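Local atomic coordinates of vascular protein tyrosine phosphatase 1 (Rattus norvegicus, PDB entry 3I36), a protein that probably removes phosphate from phosphotyrosine residues of proteins, acting through this catalytic domain of a receptor-type phosphatase of the cell membrane. Residues V132-K145 with S194-W208. Residues are numbered along the deposited sequence; the frame is centred on the assembly and turned at random.
Sequences VWEKNVYAIVMLTK and SSESHPLRQFHFTSW
V132 and L200 meet tip to tip, with CG1 of V132 a tight 3.4 Å from CD1 of L200. W133 sets CZ2 against E196 OE1 (3.3 Å), which lies in the ring plane at its edge, and a water joins W133 NE1 to E196 OE1. A Schellman motif, with N136 as C-prime residue, ends the helix: V137 N donates to V132 O. Y138 stacks face to face on the imidazole of H198, centroids 3.8 Å apart and planes at 13°. W133 completes this aromatic cluster. The Y138 ring turns to the side of its backbone N (chi1 -84°), which lays it over H198. H198 ND1 donates to P199 O, and a water links H198 NE2 to V132 O. With an alanine replacing Y138, H198 loses its stacked ring, and its hydrogen bonds would probably be left as the main hold on its tilt. From A139 to M142 the backbone pairs in parallel with R201 to H204. R201 N donates to Y138 O, I140 N to R201 O, F203 N to I140 O, M142 N to F203 O and F205 N to M142 O. M142 extends its SD over the H204 ring, 3.7 Å from the centroid. L143 lies beside C244, probably the phosphocysteine nucleophile, and its O accepts from R250 NH2, a likely substrate-binding residue. H204 NE2 donates to T144 O at 2.6 Å. K145 NZ donates to T206 O at 2.7 Å. These neighbouring strands belong to the central mixed sheet of the protein tyrosine phosphatase fold, and their C-terminal ends lead to the catalytic site.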
ATOM      1  N   VAL A 132      -7.376   3.683  10.966  1.00 12.14           N
ATOM      2  CA  VAL A 132      -6.063   3.670  11.578  1.00 12.82           C
ATOM      3  C   VAL A 132      -6.201   3.225  13.015  1.00 15.14           C
ATOM      4  O   VAL A 132      -5.461   2.367  13.478  1.00 13.48           O
ATOM      5  CB  VAL A 132      -5.405   5.060  11.542  1.00 11.66           C
ATOM      6  CG1 VAL A 132      -4.262   5.139  12.577  1.00 14.68           C
ATOM      7  CG2 VAL A 132      -4.876   5.340  10.147  1.00 11.19           C
ATOM      8  N   TRP A 133      -7.162   3.807  13.723  1.00 15.04           N
ATOM      9  CA  TRP A 133      -7.325   3.486  15.134  1.00 13.70           C
ATOM     10  C   TRP A 133      -7.843   2.072  15.334  1.00 15.23           C
ATOM     11  O   TRP A 133      -7.243   1.254  16.037  1.00 13.81           O
ATOM     12  CB  TRP A 133      -8.280   4.442  15.836  1.00 11.65           C
ATOM     13  CG  TRP A 133      -8.374   4.027  17.248  1.00 15.47           C
ATOM     14  CD1 TRP A 133      -9.375   3.310  17.841  1.00 17.09           C
ATOM     15  CD2 TRP A 133      -7.356   4.192  18.238  1.00 12.49           C
ATOM     16  NE1 TRP A 133      -9.059   3.064  19.161  1.00 13.15           N
ATOM     17  CE2 TRP A 133      -7.820   3.590  19.422  1.00 13.68           C
ATOM     18  CE3 TRP A 133      -6.101   4.813  18.235  1.00 13.15           C
ATOM     19  CZ2 TRP A 133      -7.076   3.598  20.601  1.00 14.48           C
ATOM     20  CZ3 TRP A 133      -5.356   4.817  19.410  1.00 18.58           C
ATOM     21  CH2 TRP A 133      -5.850   4.211  20.576  1.00 14.80           C
ATOM     22  N   GLU A 134      -8.971   1.777  14.708  1.00 13.00           N
ATOM     23  CA  GLU A 134      -9.643   0.516  14.966  1.00 16.46           C
ATOM     24  C   GLU A 134      -8.852  -0.675  14.482  1.00 13.05           C
ATOM     25  O   GLU A 134      -8.996  -1.770  15.005  1.00 12.09           O
ATOM     26  CB  GLU A 134     -11.022   0.511  14.321  1.00 14.75           C
ATOM     27  CG  GLU A 134     -11.942   1.530  14.963  1.00 16.35           C
ATOM     28  CD  GLU A 134     -13.299   1.559  14.317  1.00 17.17           C
ATOM     29  OE1 GLU A 134     -13.546   0.750  13.393  1.00 17.84           O
ATOM     30  OE2 GLU A 134     -14.111   2.397  14.745  1.00 18.76           O
ATOM     31  N   LYS A 135      -8.039  -0.466  13.461  1.00  8.66           N
ATOM     32  CA  LYS A 135      -7.335  -1.595  12.880  1.00 12.41           C
ATOM     33  C   LYS A 135      -5.892  -1.679  13.353  1.00 13.77           C
ATOM     34  O   LYS A 135      -5.113  -2.453  12.819  1.00 13.00           O
ATOM     35  CB  LYS A 135      -7.421  -1.575  11.361  1.00 10.54           C
ATOM     36  CG  LYS A 135      -8.847  -1.551  10.850  1.00 15.55           C
ATOM     37  CD  LYS A 135      -9.710  -2.637  11.517  1.00 16.52           C
ATOM     38  CE  LYS A 135     -11.125  -2.643  10.925  1.00 19.28           C
ATOM     39  NZ  LYS A 135     -12.085  -3.482  11.699  1.00 13.71           N
ATOM     40  N   ASN A 136      -5.552  -0.893  14.368  1.00 15.23           N
ATOM     41  CA  ASN A 136      -4.295  -1.094  15.066  1.00 15.74           C
ATOM     42  C   ASN A 136      -3.110  -0.718  14.190  1.00 18.65           C
ATOM     43  O   ASN A 136      -2.059  -1.347  14.252  1.00 15.34           O
ATOM     44  CB  ASN A 136      -4.177  -2.561  15.496  1.00 19.11           C
ATOM     45  CG  ASN A 136      -3.159  -2.763  16.586  1.00 24.49           C
ATOM     46  OD1 ASN A 136      -3.030  -1.928  17.469  1.00 22.09           O
ATOM     47  ND2 ASN A 136      -2.423  -3.878  16.527  1.00 28.36           N
ATOM     48  N   VAL A 137      -3.285   0.311  13.372  1.00 13.29           N
ATOM     49  CA  VAL A 137      -2.230   0.749  12.474  1.00  9.57           C
ATOM     50  C   VAL A 137      -1.210   1.590  13.221  1.00 13.01           C
ATOM     51  O   VAL A 137      -1.569   2.571  13.851  1.00 12.28           O
ATOM     52  CB  VAL A 137      -2.829   1.555  11.305  1.00  8.15           C
ATOM     53  CG1 VAL A 137      -1.736   2.151  10.443  1.00  9.84           C
ATOM     54  CG2 VAL A 137      -3.699   0.627  10.468  1.00  8.69           C
ATOM     55  N   TYR A 138       0.056   1.188  13.154  1.00  7.84           N
ATOM     56  CA  TYR A 138       1.145   1.939  13.770  1.00 11.58           C
ATOM     57  C   TYR A 138       2.016   2.558  12.683  1.00  9.54           C
ATOM     58  O   TYR A 138       2.810   3.452  12.936  1.00 12.01           O
ATOM     59  CB  TYR A 138       2.020   1.017  14.598  1.00 12.69           C
ATOM     60  CG  TYR A 138       1.506   0.763  15.990  1.00 13.94           C
ATOM     61  CD1 TYR A 138       0.331   0.070  16.199  1.00 13.45           C
ATOM     62  CD2 TYR A 138       2.211   1.204  17.089  1.00 13.98           C
ATOM     63  CE1 TYR A 138      -0.136  -0.174  17.494  1.00 17.54           C
ATOM     64  CE2 TYR A 138       1.762   0.973  18.373  1.00 15.61           C
ATOM     65  CZ  TYR A 138       0.596   0.281  18.571  1.00 16.49           C
ATOM     66  OH  TYR A 138       0.163   0.053  19.857  1.00 19.24           O
ATOM     67  N   ALA A 139       1.879   2.049  11.463  1.00 14.09           N
ATOM     68  CA  ALA A 139       2.695   2.535  10.360  1.00 15.81           C
ATOM     69  C   ALA A 139       1.832   2.850   9.154  1.00 11.69           C
ATOM     70  O   ALA A 139       1.004   2.045   8.739  1.00 14.11           O
ATOM     71  CB  ALA A 139       3.770   1.512   9.981  1.00 14.69           C
ATOM     72  N   ILE A 140       2.049   4.023   8.586  1.00 11.66           N
ATOM     73  CA  ILE A 140       1.387   4.367   7.344  1.00  8.75           C
ATOM     74  C   ILE A 140       2.481   4.554   6.335  1.00 14.25           C
ATOM     75  O   ILE A 140       3.475   5.216   6.608  1.00 12.21           O
ATOM     76  CB  ILE A 140       0.604   5.681   7.456  1.00 10.90           C
ATOM     77  CG1 ILE A 140      -0.659   5.469   8.303  1.00 12.59           C
ATOM     78  CG2 ILE A 140       0.241   6.206   6.064  1.00 12.00           C
ATOM     79  CD1 ILE A 140      -1.425   6.773   8.571  1.00 12.03           C
ATOM     80  N   VAL A 141       2.294   3.966   5.164  1.00  9.49           N
ATOM     81  CA  VAL A 141       3.211   4.192   4.074  1.00  7.99           C
ATOM     82  C   VAL A 141       2.444   4.955   3.032  1.00  7.57           C
ATOM     83  O   VAL A 141       1.446   4.469   2.504  1.00 10.63           O
ATOM     84  CB  VAL A 141       3.707   2.877   3.483  1.00 10.65           C
ATOM     85  CG1 VAL A 141       4.592   3.146   2.260  1.00 11.88           C
ATOM     86  CG2 VAL A 141       4.480   2.108   4.535  1.00 13.54           C
ATOM     87  N   MET A 142       2.910   6.158   2.743  1.00 11.26           N
ATOM     88  CA  MET A 142       2.231   7.028   1.816  1.00 12.45           C
ATOM     89  C   MET A 142       3.110   7.197   0.602  1.00 13.34           C
ATOM     90  O   MET A 142       4.262   7.629   0.711  1.00 14.04           O
ATOM     91  CB  MET A 142       1.989   8.380   2.459  1.00 13.81           C
ATOM     92  CG  MET A 142       1.445   9.388   1.491  1.00  9.95           C
ATOM     93  SD  MET A 142       0.852  10.845   2.357  1.00 13.45           S
ATOM     94  CE  MET A 142       0.275  11.803   0.952  1.00 14.44           C
ATOM     95  N   LEU A 143       2.574   6.860  -0.561  1.00 11.18           N
ATOM     96  CA  LEU A 143       3.419   6.758  -1.742  1.00 11.09           C
ATOM     97  C   LEU A 143       3.029   7.756  -2.796  1.00 16.28           C
ATOM     98  O   LEU A 143       3.140   7.501  -3.992  1.00 18.55           O
ATOM     99  CB  LEU A 143       3.357   5.346  -2.311  1.00  8.43           C
ATOM    100  CG  LEU A 143       3.823   4.275  -1.325  1.00 14.92           C
ATOM    101  CD1 LEU A 143       3.295   2.919  -1.741  1.00 12.23           C
ATOM    102  CD2 LEU A 143       5.344   4.268  -1.241  1.00 15.39           C
ATOM    103  N   THR A 144       2.570   8.908  -2.341  1.00 16.89           N
ATOM    104  CA  THR A 144       2.163   9.947  -3.249  1.00 18.74           C
ATOM    105  C   THR A 144       2.404  11.281  -2.586  1.00 19.21           C
ATOM    106  O   THR A 144       2.440  11.378  -1.360  1.00 14.66           O
ATOM    107  CB  THR A 144       0.663   9.824  -3.598  1.00 15.30           C
ATOM    108  OG1 THR A 144       0.327  10.805  -4.576  1.00 19.00           O
ATOM    109  CG2 THR A 144      -0.192  10.032  -2.367  1.00 14.79           C
ATOM    110  N   LYS A 145       2.597  12.313  -3.394  1.00 14.94           N
ATOM    111  CA  LYS A 145       2.449  13.647  -2.874  1.00 18.77           C
ATOM    112  C   LYS A 145       0.956  13.871  -2.847  1.00 21.88           C
ATOM    113  O   LYS A 145       0.221  13.210  -3.581  1.00 18.80           O
ATOM    114  CB  LYS A 145       3.094  14.661  -3.806  1.00 21.86           C
ATOM    115  CG  LYS A 145       4.589  14.483  -3.984  1.00 21.54           C
ATOM    116  CD  LYS A 145       5.163  15.694  -4.720  1.00 22.45           C
ATOM    117  CE  LYS A 145       6.629  15.510  -5.034  1.00 25.62           C
ATOM    118  NZ  LYS A 145       6.870  14.329  -5.906  1.00 28.09           N
ATOM    119  N   SER A 194     -11.632   6.818  24.683  1.00 20.76           N
ATOM    120  CA  SER A 194     -11.128   5.750  25.537  1.00 19.15           C
ATOM    121  C   SER A 194      -9.868   6.138  26.294  1.00 17.96           C
ATOM    122  O   SER A 194      -9.459   5.434  27.208  1.00 18.62           O
ATOM    123  CB  SER A 194     -10.822   4.519  24.697  1.00 16.72           C
ATOM    124  OG  SER A 194      -9.834   4.852  23.742  1.00 14.62           O
ATOM    125  N   SER A 195      -9.247   7.244  25.897  1.00 20.61           N
ATOM    126  CA  SER A 195      -7.972   7.665  26.477  1.00 22.63           C
ATOM    127  C   SER A 195      -6.836   6.715  26.128  1.00 23.07           C
ATOM    128  O   SER A 195      -5.751   6.795  26.690  1.00 23.56           O
ATOM    129  CB  SER A 195      -8.074   7.803  27.996  1.00 25.14           C
ATOM    130  OG  SER A 195      -8.834   8.939  28.343  1.00 25.56           O
ATOM    131  N   GLU A 196      -7.089   5.808  25.201  1.00 15.62           N
ATOM    132  CA  GLU A 196      -6.023   4.973  24.694  1.00 19.81           C
ATOM    133  C   GLU A 196      -5.233   5.764  23.668  1.00 21.13           C
ATOM    134  O   GLU A 196      -5.782   6.610  22.963  1.00 20.49           O
ATOM    135  CB  GLU A 196      -6.600   3.733  24.031  1.00 15.23           C
ATOM    136  CG  GLU A 196      -7.409   2.881  24.969  1.00 16.60           C
ATOM    137  CD  GLU A 196      -8.256   1.868  24.220  1.00 29.84           C
ATOM    138  OE1 GLU A 196      -8.731   2.197  23.115  1.00 34.17           O
ATOM    139  OE2 GLU A 196      -8.449   0.757  24.745  1.00 31.82           O
ATOM    140  N   SER A 197      -3.945   5.470  23.572  1.00 15.45           N
ATOM    141  CA  SER A 197      -3.120   6.097  22.558  1.00 15.74           C
ATOM    142  C   SER A 197      -1.966   5.196  22.183  1.00 19.53           C
ATOM    143  O   SER A 197      -1.622   4.256  22.896  1.00 18.48           O
ATOM    144  CB  SER A 197      -2.582   7.423  23.081  1.00 16.93           C
ATOM    145  OG  SER A 197      -1.867   7.218  24.278  1.00 17.02           O
ATOM    146  N   HIS A 198      -1.373   5.482  21.038  1.00 18.18           N
ATOM    147  CA  HIS A 198      -0.135   4.831  20.676  1.00 16.44           C
ATOM    148  C   HIS A 198       0.498   5.616  19.548  1.00 17.00           C
ATOM    149  O   HIS A 198      -0.127   6.524  18.991  1.00 14.34           O
ATOM    150  CB  HIS A 198      -0.366   3.370  20.282  1.00 18.73           C
ATOM    151  CG  HIS A 198      -1.169   3.197  19.031  1.00 17.35           C
ATOM    152  ND1 HIS A 198      -0.646   3.443  17.777  1.00 14.35           N
ATOM    153  CD2 HIS A 198      -2.441   2.784  18.839  1.00 16.59           C
ATOM    154  CE1 HIS A 198      -1.568   3.189  16.866  1.00 14.31           C
ATOM    155  NE2 HIS A 198      -2.667   2.787  17.484  1.00 15.09           N
ATOM    156  N   PRO A 199       1.752   5.294  19.240  1.00 17.64           N
ATOM    157  CA  PRO A 199       2.475   6.016  18.203  1.00 17.93           C
ATOM    158  C   PRO A 199       2.006   5.573  16.841  1.00 19.08           C
ATOM    159  O   PRO A 199       1.432   4.497  16.652  1.00 14.88           O
ATOM    160  CB  PRO A 199       3.932   5.558  18.400  1.00 22.21           C
ATOM    161  CG  PRO A 199       3.971   4.898  19.731  1.00 25.77           C
ATOM    162  CD  PRO A 199       2.612   4.302  19.905  1.00 20.30           C
ATOM    163  N   LEU A 200       2.265   6.427  15.874  1.00 18.72           N
ATOM    164  CA  LEU A 200       2.105   6.042  14.502  1.00 13.29           C
ATOM    165  C   LEU A 200       3.216   6.745  13.786  1.00 13.21           C
ATOM    166  O   LEU A 200       3.510   7.905  14.069  1.00 13.73           O
ATOM    167  CB  LEU A 200       0.735   6.470  13.960  1.00 12.94           C
ATOM    168  CG  LEU A 200       0.552   6.099  12.483  1.00 15.21           C
ATOM    169  CD1 LEU A 200      -0.873   5.638  12.187  1.00 14.33           C
ATOM    170  CD2 LEU A 200       0.950   7.261  11.582  1.00 16.38           C
ATOM    171  N   ARG A 201       3.879   6.017  12.903  1.00 13.42           N
ATOM    172  CA  ARG A 201       4.875   6.625  12.062  1.00 12.99           C
ATOM    173  C   ARG A 201       4.368   6.558  10.643  1.00 12.58           C
ATOM    174  O   ARG A 201       3.865   5.528  10.192  1.00 15.26           O
ATOM    175  CB  ARG A 201       6.211   5.872  12.170  1.00 13.22           C
ATOM    176  CG  ARG A 201       7.238   6.357  11.151  1.00 15.70           C
ATOM    177  CD  ARG A 201       8.633   6.000  11.589  1.00 13.86           C
ATOM    178  NE  ARG A 201       8.929   6.552  12.902  1.00 17.29           N
ATOM    179  CZ  ARG A 201       9.999   6.224  13.614  1.00 26.24           C
ATOM    180  NH1 ARG A 201      10.872   5.348  13.125  1.00 25.17           N
ATOM    181  NH2 ARG A 201      10.193   6.765  14.811  1.00 29.71           N
ATOM    182  N   GLN A 202       4.520   7.664   9.938  1.00 13.66           N
ATOM    183  CA  GLN A 202       4.086   7.758   8.582  1.00 12.01           C
ATOM    184  C   GLN A 202       5.323   7.895   7.734  1.00 14.55           C
ATOM    185  O   GLN A 202       6.120   8.817   7.919  1.00 14.60           O
ATOM    186  CB  GLN A 202       3.224   9.000   8.387  1.00 11.79           C
ATOM    187  CG  GLN A 202       2.752   9.180   6.962  1.00 12.72           C
ATOM    188  CD  GLN A 202       2.371  10.626   6.708  1.00 15.11           C
ATOM    189  OE1 GLN A 202       3.005  11.533   7.238  1.00 16.12           O
ATOM    190  NE2 GLN A 202       1.334  10.844   5.910  1.00 14.69           N
ATOM    191  N   PHE A 203       5.481   6.962   6.815  1.00 13.84           N
ATOM    192  CA  PHE A 203       6.595   6.977   5.887  1.00 11.85           C
ATOM    193  C   PHE A 203       6.077   7.569   4.609  1.00 16.74           C
ATOM    194  O   PHE A 203       5.327   6.932   3.875  1.00 13.31           O
ATOM    195  CB  PHE A 203       7.099   5.561   5.671  1.00 11.96           C
ATOM    196  CG  PHE A 203       7.568   4.906   6.938  1.00 12.29           C
ATOM    197  CD1 PHE A 203       8.907   4.938   7.302  1.00 16.02           C
ATOM    198  CD2 PHE A 203       6.664   4.307   7.791  1.00 14.38           C
ATOM    199  CE1 PHE A 203       9.335   4.343   8.474  1.00 16.78           C
ATOM    200  CE2 PHE A 203       7.080   3.717   8.962  1.00 20.84           C
ATOM    201  CZ  PHE A 203       8.420   3.729   9.303  1.00 16.36           C
ATOM    202  N   HIS A 204       6.457   8.810   4.367  1.00 15.38           N
ATOM    203  CA  HIS A 204       5.962   9.520   3.216  1.00 15.15           C
ATOM    204  C   HIS A 204       7.010   9.514   2.122  1.00 18.70           C
ATOM    205  O   HIS A 204       7.971  10.278   2.160  1.00 16.89           O
ATOM    206  CB  HIS A 204       5.591  10.952   3.583  1.00 14.09           C
ATOM    207  CG  HIS A 204       4.813  11.645   2.514  1.00 15.65           C
ATOM    208  ND1 HIS A 204       4.227  12.877   2.693  1.00 17.22           N
ATOM    209  CD2 HIS A 204       4.492  11.251   1.259  1.00 13.23           C
ATOM    210  CE1 HIS A 204       3.604  13.229   1.581  1.00 16.78           C
ATOM    211  NE2 HIS A 204       3.741  12.254   0.700  1.00 13.79           N
ATOM    212  N   PHE A 205       6.829   8.615   1.162  1.00 15.76           N
ATOM    213  CA  PHE A 205       7.686   8.555  -0.004  1.00 12.28           C
ATOM    214  C   PHE A 205       7.224   9.661  -0.925  1.00 17.01           C
ATOM    215  O   PHE A 205       6.150   9.581  -1.515  1.00 15.94           O
ATOM    216  CB  PHE A 205       7.513   7.223  -0.703  1.00 12.10           C
ATOM    217  CG  PHE A 205       8.583   6.924  -1.701  1.00 16.45           C
ATOM    218  CD1 PHE A 205       8.344   7.080  -3.058  1.00 18.08           C
ATOM    219  CD2 PHE A 205       9.837   6.495  -1.282  1.00 19.41           C
ATOM    220  CE1 PHE A 205       9.333   6.799  -3.987  1.00 19.66           C
ATOM    221  CE2 PHE A 205      10.826   6.205  -2.197  1.00 18.60           C
ATOM    222  CZ  PHE A 205      10.574   6.359  -3.560  1.00 23.40           C
ATOM    223  N   THR A 206       8.031  10.704  -1.046  1.00 20.02           N
ATOM    224  CA  THR A 206       7.594  11.881  -1.776  1.00 20.81           C
ATOM    225  C   THR A 206       8.192  11.931  -3.169  1.00 23.48           C
ATOM    226  O   THR A 206       7.879  12.832  -3.949  1.00 27.81           O
ATOM    227  CB  THR A 206       8.041  13.146  -1.053  1.00 16.50           C
ATOM    228  OG1 THR A 206       9.456  13.076  -0.840  1.00 18.37           O
ATOM    229  CG2 THR A 206       7.343  13.263   0.285  1.00 18.23           C
ATOM    230  N   SER A 207       9.046  10.967  -3.481  1.00 22.39           N
ATOM    231  CA  SER A 207       9.876  11.074  -4.669  1.00 23.23           C
ATOM    232  C   SER A 207       9.517  10.100  -5.783  1.00 22.49           C
ATOM    233  O   SER A 207      10.285   9.906  -6.707  1.00 25.51           O
ATOM    234  CB  SER A 207      11.354  10.936  -4.297  1.00 30.78           C
ATOM    235  OG  SER A 207      11.600   9.711  -3.637  1.00 24.46           O
ATOM    236  N   TRP A 208       8.346   9.492  -5.718  1.00 19.28           N
ATOM    237  CA  TRP A 208       7.904   8.710  -6.850  1.00 16.88           C
ATOM    238  C   TRP A 208       7.667   9.678  -8.012  1.00 17.98           C
ATOM    239  O   TRP A 208       7.021  10.708  -7.832  1.00 18.77           O
ATOM    240  CB  TRP A 208       6.609   7.990  -6.509  1.00 15.33           C
ATOM    241  CG  TRP A 208       6.329   6.858  -7.416  1.00 16.21           C
ATOM    242  CD1 TRP A 208       6.008   6.928  -8.736  1.00 16.41           C
ATOM    243  CD2 TRP A 208       6.347   5.469  -7.075  1.00 17.54           C
ATOM    244  NE1 TRP A 208       5.820   5.663  -9.241  1.00 16.04           N
ATOM    245  CE2 TRP A 208       6.011   4.751  -8.238  1.00 16.34           C
ATOM    246  CE3 TRP A 208       6.602   4.761  -5.893  1.00 19.30           C
ATOM    247  CZ2 TRP A 208       5.943   3.357  -8.260  1.00 20.36           C
ATOM    248  CZ3 TRP A 208       6.522   3.386  -5.913  1.00 19.06           C
ATOM    249  CH2 TRP A 208       6.201   2.696  -7.090  1.00 19.10           C
TER
HETATM  250  O   HOH W   1      -4.486   1.988  16.000  1.00 46.76           O
HETATM  251  O   HOH W   2     -10.558   2.027  21.357  1.00 49.62           O
HETATM  252  O   HOH W   3       5.525  11.728  -5.879  1.00 22.60           O
HETATM  253  O   HOH W   4       7.609  13.649  -8.383  1.00 39.99           O